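Local coordinates for GGDEF and EAL domain-containing protein (Vibrio cholerae O1 str. 2010EL-1786, PDB 6PWJ) that probably takes part in cyclic di-GMP signalling, joining a GGDEF-family domain whose signature sequence departs from the consensus to an EAL domain, at residues Q51-K56 / S93-G98; S115-V120 / L135-V140; I82-I87 / I99-M104. All blocks are in the same frame, centred on the assembly; numbering follows the deposited sequence.

Interaction 1 (Q51-K56 / S93-G98); sequences QAEFIK and STYEFG
Ala52 and Tyr95 are joined through the backbone, Ala52 N donating to Tyr95 O at 2.9 Å. One residue earlier Gln51 pairs with Glu96 as an antiparallel non-hydrogen-bonded bridge, and their side chains run alongside each other until Gln51 NE2 donates to Glu96 OE2 at 2.6 Å; the bond is bent (141° at the hydrogen), with OE2 lying 24° out of the Gln51 amide plane. The tight part is the Tyr95 ring. Its chi1 of 75° sets CG between backbone N and carbonyl carbon, which stands the ring between Lys56 CE, over one face at 3.6 Å from the centroid, and Glu96 CG over the other, with Ala52 O at its edge. Around Phe97 the contact is buried but looser: Ala52 CB and Ile55 CD1 both meet the ring edge, Ile55 CD1 at 4.1 Å from Phe97 CE1. Toward solvent, Lys56 continues past the tyrosine to a salt bridge, NZ to Glu53 OE1 at 2.7 Å, and exposed Thr94 marks the margin. The sequence Ser-Thr-Tyr-Glu-Phe, at the turn between strands 88-91 and 96-102, matches the place of the GGDEF signature hairpin, apparently in a degenerate form that keeps Glu96 and Phe97.

Interaction 2 (S115-V120 / L135-V140); sequences SIITCV and LSLGVV
Ile117 CD1 lies against Leu137 of strand 136-142 and Leu135 just before it, 3.4 Å from Leu135 CD1 and 3.7 Å from Leu137 CD2. Its chi2 of -58° turns CD1 toward the two leucines, although the CB of Ile117 does not face the strand directly. Nearly one helical turn on, Val120 meets the other branch of Leu135: CD2 is 3.5 Å from Val120 CG1 and nearly as close to CB and CG2. The two methyls of Leu135 are thus divided between Ile117 and Val120, though with chi2 at an unusual 93° the assignment of the branches is less sure. Ile116 adds a looser touch, its CB 4.4 Å from Leu137 CD2. All of these are apolar contacts, and the nearest CA pairs stand 8.1 Å apart, as expected of a helix laid on a sheet through its side chains. In the alpha/beta sandwich of the GGDEF domain, helix 106-121 is the connection of a beta-alpha-beta crossover from strand 96-102 to strand 136-142, with strand 45-51 between them. Further out, strand 136-142 is held on both flanks, Gly138 by backbone bonding to Ile49 and Val139 to Gly171 and Ile173. Alternation along the strand turns Ser136 and Val140 to the other side, where they touch helix 148-164. On the helix, Ile116 also packs on Leu50 of strand 45-51 and, with Cys119, on Leu78 of helix 64-81.

Interaction 3 (I82-I87 / I99-M104); sequences ITIKDI and IIMPNM
The connection from helix 64-81 into edge strand 88-91 of the GGDEF-domain sheet ends in a type II beta turn, Ile84 to Ile87, that lies along the C-terminal end of strand 96-102, with Ile87 packed on Ile99 and Ile84 on Met104. The turn is closed by Ile87 N donating to Ile84 O at 3.2 Å, and Asp86 has the positive phi, 63°, expected of its third position. Ile87 brings the chain alongside the strand: its CA is 3.3 Å from Ile100 O in a CA-H...O contact with an angle of 140° at the hydrogen, just before the regular ladder begins with the backbone bond between Ile100 and Ser88. With CG1 anti to the backbone N (chi1 -172°), the longer branch of Ile87 runs alongside the strand, CG1 passing Ile100 O, to set CD1 obliquely against Ile99 CG2 at 3.6 Å, while CG1 itself lies 4.0 Å from Met101 CG. Helix 106-121 borders this apolar patch, Val112 touching both Ile84 and Met101. On the other side of the sheet Ile100 and Pro102 meet Trp38 of helix 28-41. The crest of the turn is exposed and polar, and it faces the EAL domain: Lys85 NZ forms a salt bridge with Glu240, and Asp86, whose side chain is about 12 Å from a bound magnesium ion, has a long, weak ion pair with Arg338. Below the crest, Pro102, which has no amide hydrogen to offer, turns its ring to the turn backbone, CD lying 3.4 Å from Asp86 O. Past the strand end the Met104 chain, folded at chi2 and chi3, reaches tip to tip with Ile84, Met104 CE being 3.7 Å from Ile84 CD1.

How the interactions relate
All three contacts build one sheet domain, but at different depths. Interaction 2 is a buried contact between a helix and a strand, wholly aliphatic. Interactions 1 and 3 use opposite ends of strand 96-102 and are only partly buried, their centres about 20 Å apart; the former combines backbone and side-chain hydrogen bonds with an aromatic ring, the latter relies on van der Waals contacts and a CA-H...O approach. Interaction 2 touches both: Gln51 N lies 2.9 Å from Ser136 O, a probable hydrogen bond between adjacent strands 45-51 and 136-142, and Ile116 CD1 lies 3.5 Å from Ile99 CD1. Polar chemistry gathers at the margins, around the apparent signature hairpin in interaction 1 and facing the EAL domain in interaction 3.

Interaction 1 (Q51-K56 / S93-G98)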
loop_
_atom_site.group_PDB
_atom_site.type_symbol
_atom_site.label_atom_id
_atom_site.label_comp_id
_atom_site.label_asym_id
_atom_site.label_seq_id
_atom_site.Cartn_x
_atom_site.Cartn_y
_atom_site.Cartn_z
ATOM N N GLN A 51 -17.705 -9.196 13.914
ATOM C CA GLN A 51 -18.995 -8.725 14.410
ATOM C C GLN A 51 -18.947 -8.757 15.933
ATOM O O GLN A 51 -19.154 -9.805 16.550
ATOM C CB GLN A 51 -20.138 -9.577 13.865
ATOM C CG GLN A 51 -20.475 -9.305 12.407
ATOM C CD GLN A 51 -21.752 -9.993 11.971
ATOM O OE1 GLN A 51 -22.164 -10.992 12.558
ATOM N NE2 GLN A 51 -22.391 -9.455 10.939
ATOM N N ALA A 52 -18.665 -7.602 16.538
ATOM C CA ALA A 52 -18.587 -7.484 17.994
ATOM C C ALA A 52 -20.005 -7.380 18.550
ATOM O O ALA A 52 -20.536 -6.296 18.809
ATOM C CB ALA A 52 -17.734 -6.288 18.394
ATOM N N GLU A 53 -20.631 -8.545 18.731
ATOM C CA GLU A 53 -21.982 -8.578 19.281
ATOM C C GLU A 53 -22.038 -7.946 20.665
ATOM O O GLU A 53 -23.041 -7.315 21.018
ATOM C CB GLU A 53 -22.492 -10.019 19.330
ATOM C CG GLU A 53 -22.628 -10.681 17.966
ATOM C CD GLU A 53 -23.856 -10.215 17.205
ATOM O OE1 GLU A 53 -24.812 -9.739 17.853
ATOM O OE2 GLU A 53 -23.865 -10.327 15.960
ATOM N N PHE A 54 -20.976 -8.098 21.461
ATOM C CA PHE A 54 -20.974 -7.514 22.797
ATOM C C PHE A 54 -20.984 -5.992 22.742
ATOM O O PHE A 54 -21.524 -5.343 23.645
ATOM C CB PHE A 54 -19.768 -8.017 23.593
ATOM C CG PHE A 54 -18.460 -7.415 23.166
ATOM C CD1 PHE A 54 -17.818 -7.856 22.021
ATOM C CD2 PHE A 54 -17.864 -6.419 23.921
ATOM C CE1 PHE A 54 -16.610 -7.309 21.630
ATOM C CE2 PHE A 54 -16.655 -5.867 23.536
ATOM C CZ PHE A 54 -16.029 -6.314 22.388
ATOM N N ILE A 55 -20.397 -5.406 21.696
ATOM C CA ILE A 55 -20.484 -3.961 21.522
ATOM C C ILE A 55 -21.899 -3.558 21.129
ATOM O O ILE A 55 -22.405 -2.517 21.564
ATOM C CB ILE A 55 -19.451 -3.481 20.488
ATOM C CG1 ILE A 55 -18.037 -3.558 21.071
ATOM C CG2 ILE A 55 -19.780 -2.070 20.025
ATOM C CD1 ILE A 55 -16.952 -3.106 20.115
ATOM N N LYS A 56 -22.558 -4.370 20.300
ATOM C CA LYS A 56 -23.941 -4.084 19.934
ATOM C C LYS A 56 -24.841 -4.070 21.162
ATOM O O LYS A 56 -25.724 -3.213 21.285
ATOM C CB LYS A 56 -24.441 -5.110 18.917
ATOM C CG LYS A 56 -25.821 -4.802 18.354
ATOM C CD LYS A 56 -26.526 -6.065 17.882
ATOM C CE LYS A 56 -25.684 -6.840 16.883
ATOM N NZ LYS A 56 -26.361 -8.096 16.449
ATOM N N SER A 93 -19.163 -0.467 10.699
ATOM C CA SER A 93 -20.492 -0.404 11.300
ATOM C C SER A 93 -20.322 0.031 12.751
ATOM O O SER A 93 -19.203 0.237 13.229
ATOM C CB SER A 93 -21.220 -1.746 11.197
ATOM O OG SER A 93 -22.329 -1.798 12.077
ATOM N N THR A 94 -21.448 0.168 13.453
ATOM C CA THR A 94 -21.387 0.550 14.861
ATOM C C THR A 94 -20.680 -0.508 15.698
ATOM O O THR A 94 -20.006 -0.174 16.679
ATOM C CB THR A 94 -22.792 0.798 15.411
ATOM O OG1 THR A 94 -23.570 -0.399 15.292
ATOM C CG2 THR A 94 -23.474 1.920 14.645
ATOM N N TYR A 95 -20.815 -1.783 15.329
ATOM C CA TYR A 95 -20.227 -2.874 16.095
ATOM C C TYR A 95 -19.442 -3.847 15.224
ATOM O O TYR A 95 -18.996 -4.885 15.727
ATOM C CB TYR A 95 -21.312 -3.637 16.862
ATOM C CG TYR A 95 -22.155 -4.535 15.985
ATOM C CD1 TYR A 95 -23.156 -4.010 15.178
ATOM C CD2 TYR A 95 -21.948 -5.907 15.962
ATOM C CE1 TYR A 95 -23.926 -4.828 14.372
ATOM C CE2 TYR A 95 -22.713 -6.733 15.162
ATOM C CZ TYR A 95 -23.701 -6.190 14.369
ATOM O OH TYR A 95 -24.465 -7.013 13.571
ATOM N N GLU A 96 -19.264 -3.545 13.942
ATOM C CA GLU A 96 -18.597 -4.436 13.007
ATOM C C GLU A 96 -17.279 -3.827 12.545
ATOM O O GLU A 96 -17.135 -2.603 12.461
ATOM C CB GLU A 96 -19.496 -4.727 11.800
ATOM C CG GLU A 96 -20.857 -5.284 12.182
ATOM C CD GLU A 96 -21.695 -5.664 10.979
ATOM O OE1 GLU A 96 -22.205 -4.753 10.291
ATOM O OE2 GLU A 96 -21.838 -6.877 10.720
ATOM N N PHE A 97 -16.315 -4.696 12.250
ATOM C CA PHE A 97 -14.979 -4.270 11.862
ATOM C C PHE A 97 -14.489 -5.113 10.697
ATOM O O PHE A 97 -14.688 -6.332 10.675
ATOM C CB PHE A 97 -13.998 -4.382 13.036
ATOM C CG PHE A 97 -14.392 -3.566 14.233
ATOM C CD1 PHE A 97 -15.290 -4.064 15.161
ATOM C CD2 PHE A 97 -13.863 -2.302 14.431
ATOM C CE1 PHE A 97 -15.656 -3.316 16.263
ATOM C CE2 PHE A 97 -14.224 -1.549 15.531
ATOM C CZ PHE A 97 -15.122 -2.057 16.449
ATOM N N GLY A 98 -13.848 -4.461 9.736
ATOM C CA GLY A 98 -13.295 -5.123 8.563
ATOM C C GLY A 98 -11.781 -5.013 8.560
ATOM O O GLY A 98 -11.227 -3.949 8.851
#

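Interaction 2 (S115-V120 / L135-V140)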
loop_
_atom_site.group_PDB
_atom_site.type_symbol
_atom_site.label_atom_id
_atom_site.label_comp_id
_atom_site.label_asym_id
_atom_site.label_seq_id
_atom_site.Cartn_x
_atom_site.Cartn_y
_atom_site.Cartn_z
ATOM N N SER A 115 -5.813 -14.394 17.094
ATOM C CA SER A 115 -5.323 -13.166 17.714
ATOM C C SER A 115 -6.441 -12.142 17.862
ATOM O O SER A 115 -6.525 -11.449 18.883
ATOM C CB SER A 115 -4.166 -12.586 16.901
ATOM O OG SER A 115 -3.048 -13.457 16.908
ATOM N N ILE A 116 -7.308 -12.030 16.852
ATOM C CA ILE A 116 -8.453 -11.131 16.956
ATOM C C ILE A 116 -9.401 -11.605 18.049
ATOM O O ILE A 116 -9.988 -10.795 18.777
ATOM C CB ILE A 116 -9.166 -11.016 15.597
ATOM C CG1 ILE A 116 -8.188 -10.525 14.528
ATOM C CG2 ILE A 116 -10.364 -10.085 15.697
ATOM C CD1 ILE A 116 -8.745 -10.569 13.120
ATOM N N ILE A 117 -9.565 -12.922 18.185
ATOM C CA ILE A 117 -10.385 -13.455 19.267
ATOM C C ILE A 117 -9.757 -13.133 20.616
ATOM O O ILE A 117 -10.455 -12.810 21.584
ATOM C CB ILE A 117 -10.589 -14.971 19.086
ATOM C CG1 ILE A 117 -11.245 -15.259 17.733
ATOM C CG2 ILE A 117 -11.416 -15.539 20.231
ATOM C CD1 ILE A 117 -12.583 -14.576 17.544
ATOM N N THR A 118 -8.426 -13.210 20.699
ATOM C CA THR A 118 -7.747 -12.907 21.954
ATOM C C THR A 118 -7.930 -11.445 22.341
ATOM O O THR A 118 -8.039 -11.120 23.529
ATOM C CB THR A 118 -6.263 -13.255 21.847
ATOM O OG1 THR A 118 -6.112 -14.676 21.747
ATOM C CG2 THR A 118 -5.513 -12.753 23.071
ATOM N N CYS A 119 -7.964 -10.549 21.353
ATOM C CA CYS A 119 -8.224 -9.143 21.645
ATOM C C CYS A 119 -9.560 -8.974 22.355
ATOM O O CYS A 119 -9.660 -8.248 23.352
ATOM C CB CYS A 119 -8.191 -8.319 20.355
ATOM S SG CYS A 119 -6.541 -8.010 19.690
ATOM N N VAL A 120 -10.599 -9.648 21.860
ATOM C CA VAL A 120 -11.919 -9.524 22.469
ATOM C C VAL A 120 -11.932 -10.153 23.856
ATOM O O VAL A 120 -12.599 -9.656 24.771
ATOM C CB VAL A 120 -12.987 -10.146 21.551
ATOM C CG1 VAL A 120 -14.371 -9.977 22.158
ATOM C CG2 VAL A 120 -12.923 -9.519 20.168
ATOM N N LEU A 135 -19.135 -12.296 19.952
ATOM C CA LEU A 135 -18.641 -11.929 18.631
ATOM C C LEU A 135 -18.928 -13.051 17.642
ATOM O O LEU A 135 -19.254 -14.178 18.019
ATOM C CB LEU A 135 -17.142 -11.624 18.671
ATOM C CG LEU A 135 -16.247 -12.831 18.960
ATOM C CD1 LEU A 135 -15.770 -13.480 17.666
ATOM C CD2 LEU A 135 -15.071 -12.447 19.846
ATOM N N SER A 136 -18.799 -12.712 16.361
ATOM C CA SER A 136 -18.825 -13.669 15.263
ATOM C C SER A 136 -17.781 -13.220 14.253
ATOM O O SER A 136 -17.823 -12.079 13.784
ATOM C CB SER A 136 -20.211 -13.750 14.615
ATOM O OG SER A 136 -21.198 -14.128 15.562
ATOM N N LEU A 137 -16.837 -14.103 13.930
ATOM C CA LEU A 137 -15.684 -13.752 13.110
ATOM C C LEU A 137 -15.707 -14.556 11.818
ATOM O O LEU A 137 -15.746 -15.791 11.849
ATOM C CB LEU A 137 -14.378 -14.000 13.869
ATOM C CG LEU A 137 -13.085 -13.690 13.113
ATOM C CD1 LEU A 137 -13.041 -12.223 12.719
ATOM C CD2 LEU A 137 -11.872 -14.061 13.951
ATOM N N GLY A 138 -15.670 -13.853 10.689
ATOM C CA GLY A 138 -15.583 -14.493 9.391
ATOM C C GLY A 138 -14.290 -14.159 8.678
ATOM O O GLY A 138 -13.983 -12.984 8.458
ATOM N N VAL A 139 -13.518 -15.181 8.316
ATOM C CA VAL A 139 -12.227 -15.010 7.663
ATOM C C VAL A 139 -12.291 -15.641 6.280
ATOM O O VAL A 139 -12.806 -16.752 6.118
ATOM C CB VAL A 139 -11.082 -15.628 8.490
ATOM C CG1 VAL A 139 -9.754 -15.440 7.777
ATOM C CG2 VAL A 139 -11.042 -15.013 9.882
ATOM N N VAL A 140 -11.765 -14.930 5.286
ATOM C CA VAL A 140 -11.748 -15.390 3.902
ATOM C C VAL A 140 -10.316 -15.346 3.393
ATOM O O VAL A 140 -9.658 -14.301 3.466
ATOM C CB VAL A 140 -12.665 -14.539 3.003
ATOM C CG1 VAL A 140 -12.420 -14.869 1.540
ATOM C CG2 VAL A 140 -14.122 -14.767 3.367
#

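Interaction 3 (I82-I87 / I99-M104)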
loop_
_atom_site.group_PDB
_atom_site.type_symbol
_atom_site.label_atom_id
_atom_site.label_comp_id
_atom_site.label_asym_id
_atom_site.label_seq_id
_atom_site.Cartn_x
_atom_site.Cartn_y
_atom_site.Cartn_z
ATOM N N ILE A 82 -2.428 -6.479 16.213
ATOM C CA ILE A 82 -2.217 -7.030 14.874
ATOM C C ILE A 82 -1.348 -6.081 14.056
ATOM O O ILE A 82 -1.859 -5.196 13.357
ATOM C CB ILE A 82 -3.554 -7.299 14.161
ATOM C CG1 ILE A 82 -4.342 -8.388 14.895
ATOM C CG2 ILE A 82 -3.305 -7.677 12.712
ATOM C CD1 ILE A 82 -5.245 -7.854 15.986
ATOM N N THR A 83 -0.031 -6.253 14.140
ATOM C CA THR A 83 0.920 -5.436 13.392
ATOM C C THR A 83 1.379 -6.230 12.171
ATOM O O THR A 83 2.393 -6.930 12.201
ATOM C CB THR A 83 2.100 -5.018 14.271
ATOM O OG1 THR A 83 2.576 -6.152 15.005
ATOM C CG2 THR A 83 1.686 -3.921 15.242
ATOM N N ILE A 84 0.616 -6.115 11.089
ATOM C CA ILE A 84 0.921 -6.762 9.821
ATOM C C ILE A 84 1.115 -5.679 8.772
ATOM O O ILE A 84 0.381 -4.686 8.752
ATOM C CB ILE A 84 -0.191 -7.743 9.395
ATOM C CG1 ILE A 84 -0.157 -8.999 10.269
ATOM C CG2 ILE A 84 -0.064 -8.090 7.919
ATOM C CD1 ILE A 84 -1.228 -10.016 9.929
ATOM N N LYS A 85 2.108 -5.870 7.905
ATOM C CA LYS A 85 2.428 -4.851 6.915
ATOM C C LYS A 85 1.261 -4.643 5.958
ATOM O O LYS A 85 0.683 -5.604 5.442
ATOM C CB LYS A 85 3.684 -5.237 6.135
ATOM C CG LYS A 85 4.054 -4.226 5.065
ATOM C CD LYS A 85 5.428 -4.486 4.477
ATOM C CE LYS A 85 5.804 -3.389 3.493
ATOM N NZ LYS A 85 7.180 -3.561 2.953
ATOM N N ASP A 86 0.921 -3.377 5.724
ATOM C CA ASP A 86 -0.129 -2.989 4.786
ATOM C C ASP A 86 -1.501 -3.507 5.201
ATOM O O ASP A 86 -2.391 -3.662 4.358
ATOM C CB ASP A 86 0.205 -3.456 3.365
ATOM C CG ASP A 86 1.487 -2.840 2.838
ATOM O OD1 ASP A 86 1.745 -1.656 3.140
ATOM O OD2 ASP A 86 2.240 -3.540 2.130
ATOM N N ILE A 87 -1.697 -3.781 6.492
ATOM C CA ILE A 87 -3.003 -4.215 6.965
ATOM C C ILE A 87 -3.957 -3.027 6.988
ATOM O O ILE A 87 -3.554 -1.876 7.208
ATOM C CB ILE A 87 -2.900 -4.862 8.357
ATOM C CG1 ILE A 87 -4.240 -5.485 8.751
ATOM C CG2 ILE A 87 -2.489 -3.828 9.390
ATOM C CD1 ILE A 87 -4.296 -5.961 10.185
ATOM N N ILE A 99 -11.118 -6.120 8.231
ATOM C CA ILE A 99 -9.663 -6.199 8.234
ATOM C C ILE A 99 -9.206 -6.811 6.918
ATOM O O ILE A 99 -9.748 -7.833 6.482
ATOM C CB ILE A 99 -9.138 -7.024 9.423
ATOM C CG1 ILE A 99 -9.694 -6.475 10.738
ATOM C CG2 ILE A 99 -7.621 -7.016 9.447
ATOM C CD1 ILE A 99 -9.251 -7.257 11.954
ATOM N N ILE A 100 -8.213 -6.188 6.290
ATOM C CA ILE A 100 -7.631 -6.667 5.041
ATOM C C ILE A 100 -6.167 -6.984 5.308
ATOM O O ILE A 100 -5.415 -6.120 5.777
ATOM C CB ILE A 100 -7.775 -5.637 3.911
ATOM C CG1 ILE A 100 -9.222 -5.146 3.818
ATOM C CG2 ILE A 100 -7.337 -6.240 2.586
ATOM C CD1 ILE A 100 -9.423 -4.027 2.817
ATOM N N MET A 101 -5.764 -8.221 5.011
ATOM C CA MET A 101 -4.410 -8.708 5.276
ATOM C C MET A 101 -3.794 -9.195 3.971
ATOM O O MET A 101 -3.922 -10.376 3.613
ATOM C CB MET A 101 -4.431 -9.814 6.327
ATOM C CG MET A 101 -4.867 -9.331 7.702
ATOM S SD MET A 101 -5.678 -10.610 8.678
ATOM C CE MET A 101 -7.140 -10.907 7.685
ATOM N N PRO A 102 -3.116 -8.323 3.230
ATOM C CA PRO A 102 -2.560 -8.731 1.936
ATOM C C PRO A 102 -1.383 -9.680 2.092
ATOM O O PRO A 102 -0.647 -9.645 3.081
ATOM C CB PRO A 102 -2.116 -7.405 1.303
ATOM C CG PRO A 102 -2.815 -6.332 2.092
ATOM C CD PRO A 102 -2.948 -6.881 3.474
ATOM N N ASN A 103 -1.216 -10.541 1.088
ATOM C CA ASN A 103 -0.049 -11.417 0.981
ATOM C C ASN A 103 0.069 -12.370 2.167
ATOM O O ASN A 103 1.175 -12.718 2.588
ATOM C CB ASN A 103 1.238 -10.601 0.829
ATOM C CG ASN A 103 1.165 -9.604 -0.310
ATOM O OD1 ASN A 103 0.485 -9.834 -1.311
ATOM N ND2 ASN A 103 1.865 -8.486 -0.163
ATOM N N MET A 104 -1.061 -12.806 2.714
ATOM C CA MET A 104 -1.082 -13.724 3.843
ATOM C C MET A 104 -1.684 -15.057 3.418
ATOM O O MET A 104 -2.676 -15.095 2.684
ATOM C CB MET A 104 -1.879 -13.140 5.013
ATOM C CG MET A 104 -1.357 -11.800 5.508
ATOM S SD MET A 104 0.268 -11.912 6.282
ATOM C CE MET A 104 -0.134 -12.779 7.797
#